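Local structure of PHO85 cyclin-10 (Saccharomyces cerevisiae, 4KRD) at residues 19-24 with 109-114; 73-78 with 130-135; 99-104 with 146-151; 140-145 with 153-158. The protein serves as the cyclin partner of the kinase PHO85, which in this complex phosphorylates and negatively regulates glycogen synthase GSY2, restraining glycogen accumulation. One frame throughout, in Å; residues are numbered along the deposited sequence. Where two conformers were deposited one is given.

Contact 1: 19-24 with 109-114; sequences NPLLHG and IDTLFL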
loop_
_atom_site.group_PDB
_atom_site.type_symbol
_atom_site.label_atom_id
_atom_site.label_comp_id
_atom_site.label_asym_id
_atom_site.label_seq_id
_atom_site.Cartn_x
_atom_site.Cartn_y
_atom_site.Cartn_z
ATOM N N ASN B 19 0.464 3.095 16.805
ATOM C CA ASN B 19 0.494 1.811 17.473
ATOM C C ASN B 19 1.159 2.068 18.827
ATOM O O ASN B 19 2.268 2.601 18.874
ATOM C CB ASN B 19 1.273 0.794 16.640
ATOM C CG ASN B 19 1.226 -0.606 17.238
ATOM O OD1 ASN B 19 1.300 -0.764 18.455
ATOM N ND2 ASN B 19 1.076 -1.629 16.381
ATOM N N PRO B 20 0.452 1.761 19.927
ATOM C CA PRO B 20 0.923 2.011 21.302
ATOM C C PRO B 20 2.347 1.503 21.542
ATOM O O PRO B 20 3.062 2.020 22.410
ATOM C CB PRO B 20 -0.058 1.204 22.151
ATOM C CG PRO B 20 -1.299 1.153 21.334
ATOM C CD PRO B 20 -0.848 1.065 19.911
ATOM N N LEU B 21 2.757 0.501 20.771
ATOM C CA LEU B 21 4.099 -0.051 20.875
ATOM C C LEU B 21 5.138 0.975 20.455
ATOM O O LEU B 21 6.330 0.799 20.705
ATOM C CB LEU B 21 4.235 -1.283 19.981
ATOM C CG LEU B 21 3.411 -2.504 20.378
ATOM C CD1 LEU B 21 3.527 -3.593 19.311
ATOM C CD2 LEU B 21 3.877 -3.005 21.735
ATOM N N LEU B 22 4.690 2.040 19.804
ATOM C CA LEU B 22 5.604 3.076 19.338
ATOM C C LEU B 22 5.716 4.254 20.306
ATOM O O LEU B 22 6.481 5.184 20.061
ATOM C CB LEU B 22 5.165 3.605 17.972
ATOM C CG LEU B 22 4.960 2.592 16.846
ATOM C CD1 LEU B 22 4.774 3.323 15.525
ATOM C CD2 LEU B 22 6.125 1.644 16.768
ATOM N N HIS B 23 4.930 4.241 21.376
ATOM C CA HIS B 23 4.955 5.351 22.319
ATOM C C HIS B 23 6.384 5.578 22.790
ATOM O O HIS B 23 7.040 4.649 23.253
ATOM C CB HIS B 23 4.026 5.092 23.506
ATOM C CG HIS B 23 2.578 5.324 23.197
ATOM N ND1 HIS B 23 1.563 4.941 24.048
ATOM C CD2 HIS B 23 1.976 5.901 22.129
ATOM C CE1 HIS B 23 0.399 5.274 23.520
ATOM N NE2 HIS B 23 0.620 5.855 22.353
ATOM N N GLY B 24 6.869 6.808 22.634
ATOM C CA GLY B 24 8.215 7.165 23.046
ATOM C C GLY B 24 9.242 7.205 21.928
ATOM O O GLY B 24 10.348 7.719 22.110
ATOM N N ILE B 109 5.399 -10.019 14.901
ATOM C CA ILE B 109 5.230 -10.813 16.107
ATOM C C ILE B 109 5.080 -9.921 17.351
ATOM O O ILE B 109 4.285 -10.230 18.239
ATOM C CB ILE B 109 6.339 -11.888 16.274
ATOM C CG1 ILE B 109 7.716 -11.243 16.394
ATOM C CG2 ILE B 109 6.321 -12.878 15.101
ATOM C CD1 ILE B 109 8.781 -12.221 16.936
ATOM N N ASP B 110 5.829 -8.816 17.392
ATOM C CA ASP B 110 5.679 -7.760 18.410
ATOM C C ASP B 110 4.236 -7.321 18.544
ATOM O O ASP B 110 3.700 -7.231 19.633
ATOM C CB ASP B 110 6.462 -6.492 18.017
ATOM C CG ASP B 110 7.966 -6.603 18.259
ATOM O OD1 ASP B 110 8.384 -7.368 19.151
ATOM O OD2 ASP B 110 8.724 -5.881 17.562
ATOM N N THR B 111 3.604 -7.001 17.414
ATOM C CA THR B 111 2.270 -6.439 17.477
ATOM C C THR B 111 1.207 -7.503 17.751
ATOM O O THR B 111 0.127 -7.203 18.265
ATOM C CB THR B 111 1.955 -5.580 16.218
ATOM O OG1 THR B 111 0.815 -4.749 16.472
ATOM C CG2 THR B 111 1.694 -6.474 15.021
ATOM N N LEU B 112 1.507 -8.754 17.419
ATOM C CA LEU B 112 0.602 -9.841 17.770
ATOM C C LEU B 112 0.604 -10.099 19.291
ATOM O O LEU B 112 -0.451 -10.326 19.909
ATOM C CB LEU B 112 0.985 -11.119 17.010
ATOM C CG LEU B 112 0.183 -12.401 17.275
ATOM C CD1 LEU B 112 -1.334 -12.174 17.194
ATOM C CD2 LEU B 112 0.628 -13.552 16.348
ATOM N N PHE B 113 1.785 -10.063 19.899
ATOM C CA PHE B 113 1.907 -10.565 21.283
ATOM C C PHE B 113 1.963 -9.479 22.360
ATOM O O PHE B 113 1.734 -9.759 23.534
ATOM C CB PHE B 113 3.108 -11.516 21.411
ATOM C CG PHE B 113 2.914 -12.824 20.698
ATOM C CD1 PHE B 113 2.095 -13.799 21.236
ATOM C CD2 PHE B 113 3.522 -13.069 19.477
ATOM C CE1 PHE B 113 1.891 -14.998 20.572
ATOM C CE2 PHE B 113 3.319 -14.274 18.817
ATOM C CZ PHE B 113 2.499 -15.233 19.369
ATOM N N LEU B 114 2.270 -8.247 21.961
ATOM C CA LEU B 114 2.484 -7.158 22.911
ATOM C C LEU B 114 1.601 -5.944 22.658
ATOM O O LEU B 114 1.354 -5.561 21.505
ATOM C CB LEU B 114 3.944 -6.684 22.853
ATOM C CG LEU B 114 5.045 -7.693 23.219
ATOM C CD1 LEU B 114 6.402 -7.210 22.709
ATOM C CD2 LEU B 114 5.075 -7.922 24.720
#
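Contact 1 is a small, buried docking of the N-terminal loop on the last turn of helix 99-113 in the cyclin domain, made by one amide and one leucine. The only polar bond between the two segments runs from N19 ND2 to T111 OG1, 3.1 Å with an N-H...O angle of 153°, and the hydroxyl lies almost exactly in the amide plane. The other end of the same amide works locally: N19 OD1 accepts from L21 N at 3.0 Å, an Asx turn that starts the short 3-10 segment 20-22. Beyond the two segments, ND2 also donates to K184 O, while T111 OG1 is paired with T183 OG1. L21, its CG beside the backbone N (chi1 -67°), forks over the helix end. Its CD1 lies 3.6 Å from T111 CA and also approaches the carbonyl of D110, whereas CD2 meets L114 CB at 3.8 Å and L114 O at 3.6 Å, just where the chain leaves helical geometry. With an alanine in place of N19, T111 OG1 and K184 O would probably lose their shared donor and L21 N its turn-closing acceptor. Because both ends of one buried amide are bonded, the side chain is probably held in one rotation, and the chemistry implies mainly apolar docking through L21, with the N19 amide setting its direction.

Contact 2: 73-78 with 130-135; sequences NFYMKS and EKEVHR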
loop_
_atom_site.group_PDB
_atom_site.type_symbol
_atom_site.label_atom_id
_atom_site.label_comp_id
_atom_site.label_asym_id
_atom_site.label_seq_id
_atom_site.Cartn_x
_atom_site.Cartn_y
_atom_site.Cartn_z
ATOM N N ASN B 73 -4.017 -22.549 13.901
ATOM C CA ASN B 73 -3.269 -23.032 12.735
ATOM C C ASN B 73 -1.748 -23.057 12.960
ATOM O O ASN B 73 -1.016 -23.748 12.251
ATOM C CB ASN B 73 -3.611 -22.205 11.477
ATOM C CG ASN B 73 -4.974 -22.555 10.894
ATOM O OD1 ASN B 73 -5.378 -23.722 10.882
ATOM N ND2 ASN B 73 -5.695 -21.544 10.413
ATOM N N PHE B 74 -1.263 -22.290 13.931
ATOM C CA PHE B 74 0.179 -22.228 14.177
ATOM C C PHE B 74 0.719 -23.431 14.952
ATOM O O PHE B 74 1.915 -23.708 14.900
ATOM C CB PHE B 74 0.573 -20.942 14.905
ATOM C CG PHE B 74 0.314 -19.695 14.100
ATOM C CD1 PHE B 74 0.985 -19.480 12.911
ATOM C CD2 PHE B 74 -0.608 -18.756 14.534
ATOM C CE1 PHE B 74 0.730 -18.342 12.145
ATOM C CE2 PHE B 74 -0.874 -17.612 13.781
ATOM C CZ PHE B 74 -0.198 -17.403 12.589
ATOM N N TYR B 75 -0.156 -24.126 15.670
ATOM C CA TYR B 75 0.273 -25.266 16.503
ATOM C C TYR B 75 0.772 -26.433 15.654
ATOM O O TYR B 75 0.030 -26.993 14.851
ATOM C CB TYR B 75 -0.857 -25.724 17.419
ATOM C CG TYR B 75 -0.398 -26.634 18.552
ATOM C CD1 TYR B 75 -0.053 -26.110 19.789
ATOM C CD2 TYR B 75 -0.308 -28.010 18.376
ATOM C CE1 TYR B 75 0.366 -26.935 20.834
ATOM C CE2 TYR B 75 0.112 -28.845 19.412
ATOM C CZ TYR B 75 0.447 -28.297 20.634
ATOM O OH TYR B 75 0.858 -29.111 21.659
ATOM N N MET B 76 2.040 -26.781 15.828
ATOM C CA MET B 76 2.653 -27.884 15.099
ATOM C C MET B 76 2.863 -29.071 16.037
ATOM O O MET B 76 3.639 -28.982 16.987
ATOM C CB MET B 76 3.995 -27.434 14.535
ATOM C CG MET B 76 4.655 -28.423 13.617
ATOM S SD MET B 76 6.225 -27.758 13.068
ATOM C CE MET B 76 6.851 -29.095 12.046
ATOM N N LYS B 77 2.167 -30.172 15.767
ATOM C CA LYS B 77 2.222 -31.361 16.618
ATOM C C LYS B 77 3.638 -31.885 16.832
ATOM O O LYS B 77 4.083 -32.055 17.968
ATOM C CB LYS B 77 1.344 -32.473 16.037
ATOM C CG LYS B 77 -0.136 -32.336 16.357
ATOM C CD LYS B 77 -0.387 -32.530 17.841
ATOM C CE LYS B 77 -1.866 -32.419 18.180
ATOM N NZ LYS B 77 -2.113 -32.535 19.651
ATOM N N SER B 78 4.341 -32.145 15.736
ATOM C CA SER B 78 5.666 -32.754 15.810
ATOM C C SER B 78 6.789 -31.732 15.961
ATOM O O SER B 78 6.657 -30.579 15.549
ATOM C CB SER B 78 5.916 -33.621 14.572
ATOM O OG SER B 78 5.677 -32.890 13.385
ATOM N N GLU B 130 6.073 -23.109 22.380
ATOM C CA GLU B 130 7.168 -23.537 21.513
ATOM C C GLU B 130 6.650 -24.254 20.278
ATOM O O GLU B 130 7.248 -24.170 19.203
ATOM C CB GLU B 130 8.165 -24.441 22.255
ATOM C CG GLU B 130 9.417 -24.774 21.427
ATOM C CD GLU B 130 10.330 -23.559 21.187
ATOM O OE1 GLU B 130 10.893 -23.027 22.171
ATOM O OE2 GLU B 130 10.495 -23.138 20.015
ATOM N N LYS B 131 5.537 -24.962 20.427
ATOM C CA LYS B 131 4.959 -25.673 19.292
ATOM C C LYS B 131 4.340 -24.737 18.235
ATOM O O LYS B 131 3.930 -25.191 17.162
ATOM C CB LYS B 131 3.940 -26.711 19.756
ATOM C CG LYS B 131 4.556 -27.831 20.586
ATOM C CD LYS B 131 3.766 -29.119 20.454
ATOM C CE LYS B 131 4.543 -30.304 21.012
ATOM N NZ LYS B 131 3.917 -31.592 20.606
ATOM N N GLU B 132 4.285 -23.445 18.542
ATOM C CA GLU B 132 3.718 -22.453 17.606
ATOM C C GLU B 132 4.802 -21.691 16.862
ATOM O O GLU B 132 4.519 -21.006 15.865
ATOM C CB GLU B 132 2.790 -21.492 18.357
ATOM C CG GLU B 132 1.508 -22.187 18.845
ATOM C CD GLU B 132 0.836 -21.510 20.037
ATOM O OE1 GLU B 132 1.366 -20.505 20.555
ATOM O OE2 GLU B 132 -0.236 -22.001 20.460
ATOM N N VAL B 133 6.049 -21.833 17.314
ATOM C CA VAL B 133 7.141 -21.003 16.801
ATOM C C VAL B 133 7.514 -21.236 15.331
ATOM O O VAL B 133 7.700 -20.279 14.569
ATOM C CB VAL B 133 8.407 -21.111 17.669
ATOM C CG1 VAL B 133 9.595 -20.479 16.950
ATOM C CG2 VAL B 133 8.165 -20.464 19.038
ATOM N N HIS B 134 7.616 -22.500 14.931
ATOM C CA HIS B 134 8.060 -22.836 13.577
ATOM C C HIS B 134 7.133 -22.252 12.494
ATOM O O HIS B 134 7.585 -21.623 11.530
ATOM C CB HIS B 134 8.155 -24.358 13.442
ATOM C CG HIS B 134 8.759 -24.818 12.154
ATOM N ND1 HIS B 134 8.013 -25.389 11.143
ATOM C CD2 HIS B 134 10.037 -24.792 11.709
ATOM C CE1 HIS B 134 8.806 -25.697 10.133
ATOM N NE2 HIS B 134 10.038 -25.340 10.448
ATOM N N ARG B 135 5.834 -22.459 12.664
ATOM C CA ARG B 135 4.856 -21.975 11.698
ATOM C C ARG B 135 4.688 -20.460 11.778
ATOM O O ARG B 135 4.348 -19.823 10.782
ATOM C CB ARG B 135 3.509 -22.680 11.892
ATOM C CG ARG B 135 3.526 -24.145 11.455
ATOM C CD ARG B 135 2.148 -24.777 11.604
ATOM N NE ARG B 135 2.121 -26.146 11.101
ATOM C CZ ARG B 135 1.028 -26.891 11.020
ATOM N NH1 ARG B 135 -0.146 -26.403 11.400
ATOM N NH2 ARG B 135 1.108 -28.126 10.544
#
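In this cyclin fold the loop that follows helix 65-72 lies across the first turns of helix 130-148, and three hydrogen bonds join M76, R135 and K131 to backbone partners on the facing segment. M76 N donates to K131 O at 2.8 Å and 160°, a main-chain bond that brings the loop down on the helix. R135 NH1 gives a 2.9 Å bond to N73 O, which sits at the edge of the guanidinium and near its plane; M76 CA lies over one face of the group. The R135 chain is extended from CG to NE and carries the guanidinium along the loop to reach that carbonyl. K131 NZ donates to K77 O at 2.7 Å, in the carbonyl plane. On the way there its chain crosses the Y75 ring: CB stands over one face, 4.0 Å from the centroid, and CD passes close to the hydroxyl end. Two further polar ends are met from outside these segments. N73 ND2 bonds to S175 OG on helix 166-180, and E132 OE1 accepts from Q129 N and also pairs with Y71 OH. E132 CG packs beside the Y75 backbone, while F74 CB meets E132 CB at 4.1 Å. F74 O takes a softer partner, a CA-H...O contact from E132 CA at 3.5 Å, nearly straight at 165°.

Contact 3: 99-104 with 146-151; sequences PTVYLV and KLLEDF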
loop_
_atom_site.group_PDB
_atom_site.type_symbol
_atom_site.label_atom_id
_atom_site.label_comp_id
_atom_site.label_asym_id
_atom_site.label_seq_id
_atom_site.Cartn_x
_atom_site.Cartn_y
_atom_site.Cartn_z
ATOM N N PRO B 99 17.783 -7.022 5.378
ATOM C CA PRO B 99 17.511 -7.011 6.820
ATOM C C PRO B 99 16.116 -6.477 7.131
ATOM O O PRO B 99 15.531 -6.875 8.138
ATOM C CB PRO B 99 18.576 -6.055 7.373
ATOM C CG PRO B 99 19.675 -6.089 6.366
ATOM C CD PRO B 99 18.993 -6.254 5.036
ATOM N N THR B 100 15.605 -5.587 6.278
ATOM C CA THR B 100 14.272 -5.013 6.442
ATOM C C THR B 100 13.182 -6.079 6.554
ATOM O O THR B 100 12.177 -5.890 7.241
ATOM C CB THR B 100 13.929 -4.109 5.251
ATOM O OG1 THR B 100 14.984 -3.163 5.064
ATOM C CG2 THR B 100 12.624 -3.368 5.501
ATOM N N VAL B 101 13.382 -7.201 5.877
ATOM C CA VAL B 101 12.390 -8.268 5.884
ATOM C C VAL B 101 12.210 -8.841 7.294
ATOM O O VAL B 101 11.086 -9.050 7.758
ATOM C CB VAL B 101 12.746 -9.360 4.859
ATOM C CG1 VAL B 101 11.869 -10.593 5.042
ATOM C CG2 VAL B 101 12.617 -8.787 3.440
ATOM N N TYR B 102 13.326 -9.051 7.983
ATOM C CA TYR B 102 13.300 -9.602 9.324
ATOM C C TYR B 102 12.892 -8.570 10.382
ATOM O O TYR B 102 12.266 -8.926 11.380
ATOM C CB TYR B 102 14.641 -10.284 9.636
ATOM C CG TYR B 102 14.942 -11.361 8.613
ATOM C CD1 TYR B 102 14.154 -12.502 8.547
ATOM C CD2 TYR B 102 15.975 -11.223 7.698
ATOM C CE1 TYR B 102 14.389 -13.478 7.622
ATOM C CE2 TYR B 102 16.232 -12.214 6.758
ATOM C CZ TYR B 102 15.432 -13.341 6.736
ATOM O OH TYR B 102 15.643 -14.351 5.823
ATOM N N LEU B 103 13.212 -7.299 10.154
ATOM C CA LEU B 103 12.769 -6.249 11.072
ATOM C C LEU B 103 11.246 -6.154 11.052
ATOM O O LEU B 103 10.604 -6.067 12.100
ATOM C CB LEU B 103 13.384 -4.894 10.718
ATOM C CG LEU B 103 14.914 -4.827 10.634
ATOM C CD1 LEU B 103 15.382 -3.465 10.106
ATOM C CD2 LEU B 103 15.539 -5.146 11.983
ATOM N N VAL B 104 10.670 -6.185 9.856
ATOM C CA VAL B 104 9.214 -6.173 9.727
ATOM C C VAL B 104 8.612 -7.462 10.304
ATOM O O VAL B 104 7.576 -7.432 10.975
ATOM C CB VAL B 104 8.757 -5.962 8.255
ATOM C CG1 VAL B 104 7.276 -6.260 8.116
ATOM C CG2 VAL B 104 9.051 -4.508 7.780
ATOM N N LYS B 146 5.735 -9.680 1.452
ATOM C CA LYS B 146 4.605 -9.191 0.660
ATOM C C LYS B 146 4.213 -7.747 1.012
ATOM O O LYS B 146 3.685 -7.021 0.173
ATOM C CB LYS B 146 3.406 -10.137 0.800
ATOM C CG LYS B 146 3.580 -11.428 0.030
ATOM C CD LYS B 146 2.322 -12.275 -0.038
ATOM C CE LYS B 146 2.538 -13.479 -0.959
ATOM N NZ LYS B 146 1.346 -14.355 -1.058
ATOM N N LEU B 147 4.456 -7.347 2.259
ATOM C CA LEU B 147 4.306 -5.955 2.684
ATOM C C LEU B 147 5.393 -5.038 2.124
ATOM O O LEU B 147 5.212 -3.819 2.048
ATOM C CB LEU B 147 4.369 -5.860 4.200
ATOM C CG LEU B 147 3.178 -6.368 5.007
ATOM C CD1 LEU B 147 3.563 -6.405 6.486
ATOM C CD2 LEU B 147 1.972 -5.482 4.805
ATOM N N LEU B 148 6.526 -5.621 1.750
ATOM C CA LEU B 148 7.737 -4.843 1.459
ATOM C C LEU B 148 8.187 -4.836 0.005
ATOM O O LEU B 148 8.609 -3.805 -0.522
ATOM C CB LEU B 148 8.907 -5.382 2.284
ATOM C CG LEU B 148 9.010 -4.926 3.730
ATOM C CD1 LEU B 148 10.029 -5.797 4.454
ATOM C CD2 LEU B 148 9.403 -3.461 3.782
ATOM N N GLU B 149 8.153 -5.995 -0.632
ATOM C CA GLU B 149 8.799 -6.127 -1.936
ATOM C C GLU B 149 7.809 -6.173 -3.086
ATOM O O GLU B 149 6.762 -6.806 -2.985
ATOM C CB GLU B 149 9.679 -7.373 -1.957
ATOM C CG GLU B 149 10.806 -7.360 -0.927
ATOM C CD GLU B 149 11.972 -6.474 -1.327
ATOM O OE1 GLU B 149 11.873 -5.762 -2.350
ATOM O OE2 GLU B 149 12.992 -6.493 -0.609
ATOM N N ASP B 150 8.141 -5.508 -4.191
ATOM C CA ASP B 150 7.299 -5.582 -5.382
ATOM C C ASP B 150 7.380 -6.948 -6.018
ATOM O O ASP B 150 6.443 -7.401 -6.667
ATOM C CB ASP B 150 7.700 -4.518 -6.402
ATOM C CG ASP B 150 7.250 -3.139 -5.998
ATOM O OD1 ASP B 150 6.294 -3.035 -5.197
ATOM O OD2 ASP B 150 7.843 -2.156 -6.479
ATOM N N PHE B 151 8.521 -7.600 -5.852
ATOM C CA PHE B 151 8.658 -8.974 -6.314
ATOM C C PHE B 151 9.019 -9.883 -5.141
ATOM O O PHE B 151 9.943 -9.594 -4.384
ATOM C CB PHE B 151 9.690 -9.075 -7.447
ATOM C CG PHE B 151 9.297 -8.317 -8.690
ATOM C CD1 PHE B 151 8.381 -8.849 -9.586
ATOM C CD2 PHE B 151 9.831 -7.068 -8.952
ATOM C CE1 PHE B 151 8.011 -8.150 -10.735
ATOM C CE2 PHE B 151 9.467 -6.366 -10.095
ATOM C CZ PHE B 151 8.553 -6.908 -10.985
#
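Helices 99-113 and 130-148 of the cyclin fold pack together here through L148, the last helical residue of the second, which inserts its forked end against T100, V101 and V104. The seam is apolar, with no hydrogen bond crossing between the two segments. With CG beside the backbone N (chi1 -81°) and the chain then extended (chi2 167°), L148 points toward the neighbouring helix, and it meets V104 tip to tip, CD1 to CG2 at 3.7 Å. That same CD1 reaches down to the helix backbone, 3.5 Å from T100 O and 3.7 Å from V101 CA, so it settles among residues one turn apart. CD2 also meets the T100 methyl, CG2, at 3.7 Å. An alanine replacing L148 would probably open a gap between the two helices and take away the branch that T100 CG2 and V104 CG2 pack against. The chain leaves helical geometry at E149, where it faces the other protein chain of the assembly, probably the kinase PHO85: D150 OD1 makes salt bridges to that chain. K146 NZ makes a salt bridge to E173 of the cyclin and a hydrogen bond to the partner's backbone, an arrangement consistent with the conserved lysine-glutamate pair of other cyclins. L147 adds a lighter touch, its CD1 lying 4.1 Å from V104 CG1.

Contact 4: 140-145 with 153-158; sequences AVRLST and HSHEYF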
loop_
_atom_site.group_PDB
_atom_site.type_symbol
_atom_site.label_atom_id
_atom_site.label_comp_id
_atom_site.label_asym_id
_atom_site.label_seq_id
_atom_site.Cartn_x
_atom_site.Cartn_y
_atom_site.Cartn_z
ATOM N N ALA B 140 5.365 -14.971 9.393
ATOM C CA ALA B 140 5.855 -13.604 9.589
ATOM C C ALA B 140 6.852 -13.209 8.510
ATOM O O ALA B 140 6.864 -12.064 8.039
ATOM C CB ALA B 140 6.460 -13.438 10.986
ATOM N N VAL B 141 7.693 -14.153 8.102
ATOM C CA VAL B 141 8.618 -13.862 7.019
ATOM C C VAL B 141 7.857 -13.659 5.714
ATOM O O VAL B 141 8.146 -12.733 4.986
ATOM C CB VAL B 141 9.707 -14.941 6.841
ATOM C CG1 VAL B 141 10.475 -14.720 5.529
ATOM C CG2 VAL B 141 10.657 -14.939 8.055
ATOM N N ARG B 142 6.884 -14.519 5.436
ATOM C CA ARG B 142 6.182 -14.477 4.154
ATOM C C ARG B 142 5.359 -13.208 4.030
ATOM O O ARG B 142 5.396 -12.527 3.004
ATOM C CB ARG B 142 5.312 -15.733 3.965
ATOM C CG ARG B 142 4.511 -15.761 2.652
ATOM C CD ARG B 142 5.421 -15.754 1.418
ATOM N NE ARG B 142 4.688 -16.127 0.204
ATOM C CZ ARG B 142 5.200 -16.076 -1.018
ATOM N NH1 ARG B 142 6.447 -15.662 -1.189
ATOM N NH2 ARG B 142 4.469 -16.431 -2.062
ATOM N N LEU B 143 4.634 -12.870 5.092
ATOM C CA LEU B 143 3.802 -11.672 5.111
ATOM C C LEU B 143 4.686 -10.436 4.985
ATOM O O LEU B 143 4.364 -9.484 4.272
ATOM C CB LEU B 143 2.982 -11.633 6.414
ATOM C CG LEU B 143 1.584 -11.022 6.379
ATOM C CD1 LEU B 143 0.858 -11.431 5.105
ATOM C CD2 LEU B 143 0.769 -11.429 7.619
ATOM N N SER B 144 5.819 -10.463 5.678
ATOM C CA SER B 144 6.768 -9.367 5.634
ATOM C C SER B 144 7.236 -9.060 4.208
ATOM O O SER B 144 7.241 -7.895 3.790
ATOM C CB SER B 144 7.979 -9.658 6.539
ATOM O OG SER B 144 8.984 -8.687 6.313
ATOM N N THR B 145 7.627 -10.093 3.461
ATOM C CA THR B 145 8.084 -9.881 2.092
ATOM C C THR B 145 6.979 -9.275 1.216
ATOM O O THR B 145 7.256 -8.439 0.362
ATOM C CB THR B 145 8.618 -11.176 1.406
ATOM O OG1 THR B 145 7.555 -12.125 1.253
ATOM C CG2 THR B 145 9.781 -11.785 2.199
ATOM N N HIS B 153 9.392 -14.204 -3.895
ATOM C CA HIS B 153 9.524 -15.579 -4.345
ATOM C C HIS B 153 8.165 -16.198 -4.619
ATOM O O HIS B 153 7.161 -15.840 -3.993
ATOM C CB HIS B 153 10.284 -16.403 -3.303
ATOM C CG HIS B 153 11.693 -15.944 -3.103
ATOM N ND1 HIS B 153 12.687 -16.176 -4.032
ATOM C CD2 HIS B 153 12.268 -15.240 -2.101
ATOM C CE1 HIS B 153 13.817 -15.642 -3.603
ATOM N NE2 HIS B 153 13.591 -15.072 -2.432
ATOM N N SER B 154 8.136 -17.134 -5.557
ATOM C CA SER B 154 6.899 -17.815 -5.899
ATOM C C SER B 154 6.371 -18.582 -4.693
ATOM O O SER B 154 7.134 -18.977 -3.810
ATOM C CB SER B 154 7.125 -18.780 -7.064
ATOM O OG SER B 154 8.062 -19.776 -6.696
ATOM N N HIS B 155 5.063 -18.795 -4.666
ATOM C CA HIS B 155 4.448 -19.560 -3.597
ATOM C C HIS B 155 5.052 -20.963 -3.550
ATOM O O HIS B 155 5.229 -21.542 -2.478
ATOM C CB HIS B 155 2.940 -19.637 -3.824
ATOM C CG HIS B 155 2.153 -19.842 -2.570
ATOM N ND1 HIS B 155 1.476 -21.011 -2.298
ATOM C CD2 HIS B 155 1.943 -19.029 -1.509
ATOM C CE1 HIS B 155 0.872 -20.905 -1.130
ATOM N NE2 HIS B 155 1.138 -19.710 -0.631
ATOM N N GLU B 156 5.368 -21.502 -4.725
ATOM C CA GLU B 156 5.982 -22.819 -4.834
ATOM C C GLU B 156 7.368 -22.832 -4.194
ATOM O O GLU B 156 7.651 -23.649 -3.325
ATOM C CB GLU B 156 6.081 -23.228 -6.306
ATOM C CG GLU B 156 6.513 -24.667 -6.535
ATOM C CD GLU B 156 6.317 -25.099 -7.977
ATOM O OE1 GLU B 156 6.371 -24.222 -8.862
ATOM O OE2 GLU B 156 6.102 -26.307 -8.224
ATOM N N TYR B 157 8.226 -21.917 -4.631
ATOM C CA TYR B 157 9.575 -21.816 -4.096
ATOM C C TYR B 157 9.617 -21.609 -2.577
ATOM O O TYR B 157 10.351 -22.311 -1.864
ATOM C CB TYR B 157 10.344 -20.695 -4.787
ATOM C CG TYR B 157 11.792 -20.657 -4.374
ATOM C CD1 TYR B 157 12.666 -21.656 -4.782
ATOM C CD2 TYR B 157 12.287 -19.636 -3.574
ATOM C CE1 TYR B 157 13.993 -21.641 -4.406
ATOM C CE2 TYR B 157 13.621 -19.610 -3.196
ATOM C CZ TYR B 157 14.468 -20.618 -3.619
ATOM O OH TYR B 157 15.796 -20.622 -3.255
ATOM N N PHE B 158 8.847 -20.647 -2.074
ATOM C CA PHE B 158 8.831 -20.408 -0.619
ATOM C C PHE B 158 8.352 -21.628 0.187
ATOM O O PHE B 158 8.939 -21.975 1.215
ATOM C CB PHE B 158 8.013 -19.163 -0.258
ATOM C CG PHE B 158 8.299 -18.639 1.127
ATOM C CD1 PHE B 158 9.388 -17.817 1.357
ATOM C CD2 PHE B 158 7.493 -18.989 2.204
ATOM C CE1 PHE B 158 9.669 -17.345 2.641
ATOM C CE2 PHE B 158 7.764 -18.518 3.486
ATOM C CZ PHE B 158 8.857 -17.701 3.706
#
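R142 leaves its helix toward F158, and CB already touches the ring, 3.7 Å from F158 CE2. CG is anti to the backbone N, after which the chain bends (chi2 62°) and carries CD over the ring face, a CH-pi contact 4.1 Å from the F158 centroid. NE turns aside to a salt bridge with E173 OE2 of helix 166-180. The arginine spans a joint of the cyclin fold, where helix 130-148 is followed by a short loop and helix 155-162, N-capped by S154 through its OG and Y157 N. Past CZ, R142 NH1 donates to H153 O at 2.9 Å and 164°; the oxygen lies in the guanidinium plane, though the donor stands above the carbonyl plane. NH2 reaches the same oxygen only weakly, at 3.4 Å, and meets the edge of the H155 ring, 3.7 Å from CD2. F158 CB sits over one guanidinium face, and the guanidinium and phenyl planes are 17° apart, while V141 CG1 approaches the ring edge, 3.9 Å from F158 CZ.

Helix 130-148 takes part in contacts 2, 3 and 4, and helix 99-113 in contacts 1 and 3, so all four bear on one pair of helices. Contacts 3 and 4 are neighbours, centres 10 Å apart, and touch directly: V101 O and S144 OG are 2.6 Å apart, a probable hydrogen bond, and V101 CG1 packs on T145 CG2. E173 also connects them, receiving K146 and R142. Contact 1 meets contact 4 only through I109 CG2 and A140 CB, 4.2 Å apart. Contacts 1 and 2 lie on opposite sides of the chain's centre, about 23 Å between centres. The partner chain, probably PHO85, reaches contacts 3 and 4 but touches neither contact 1 nor contact 2.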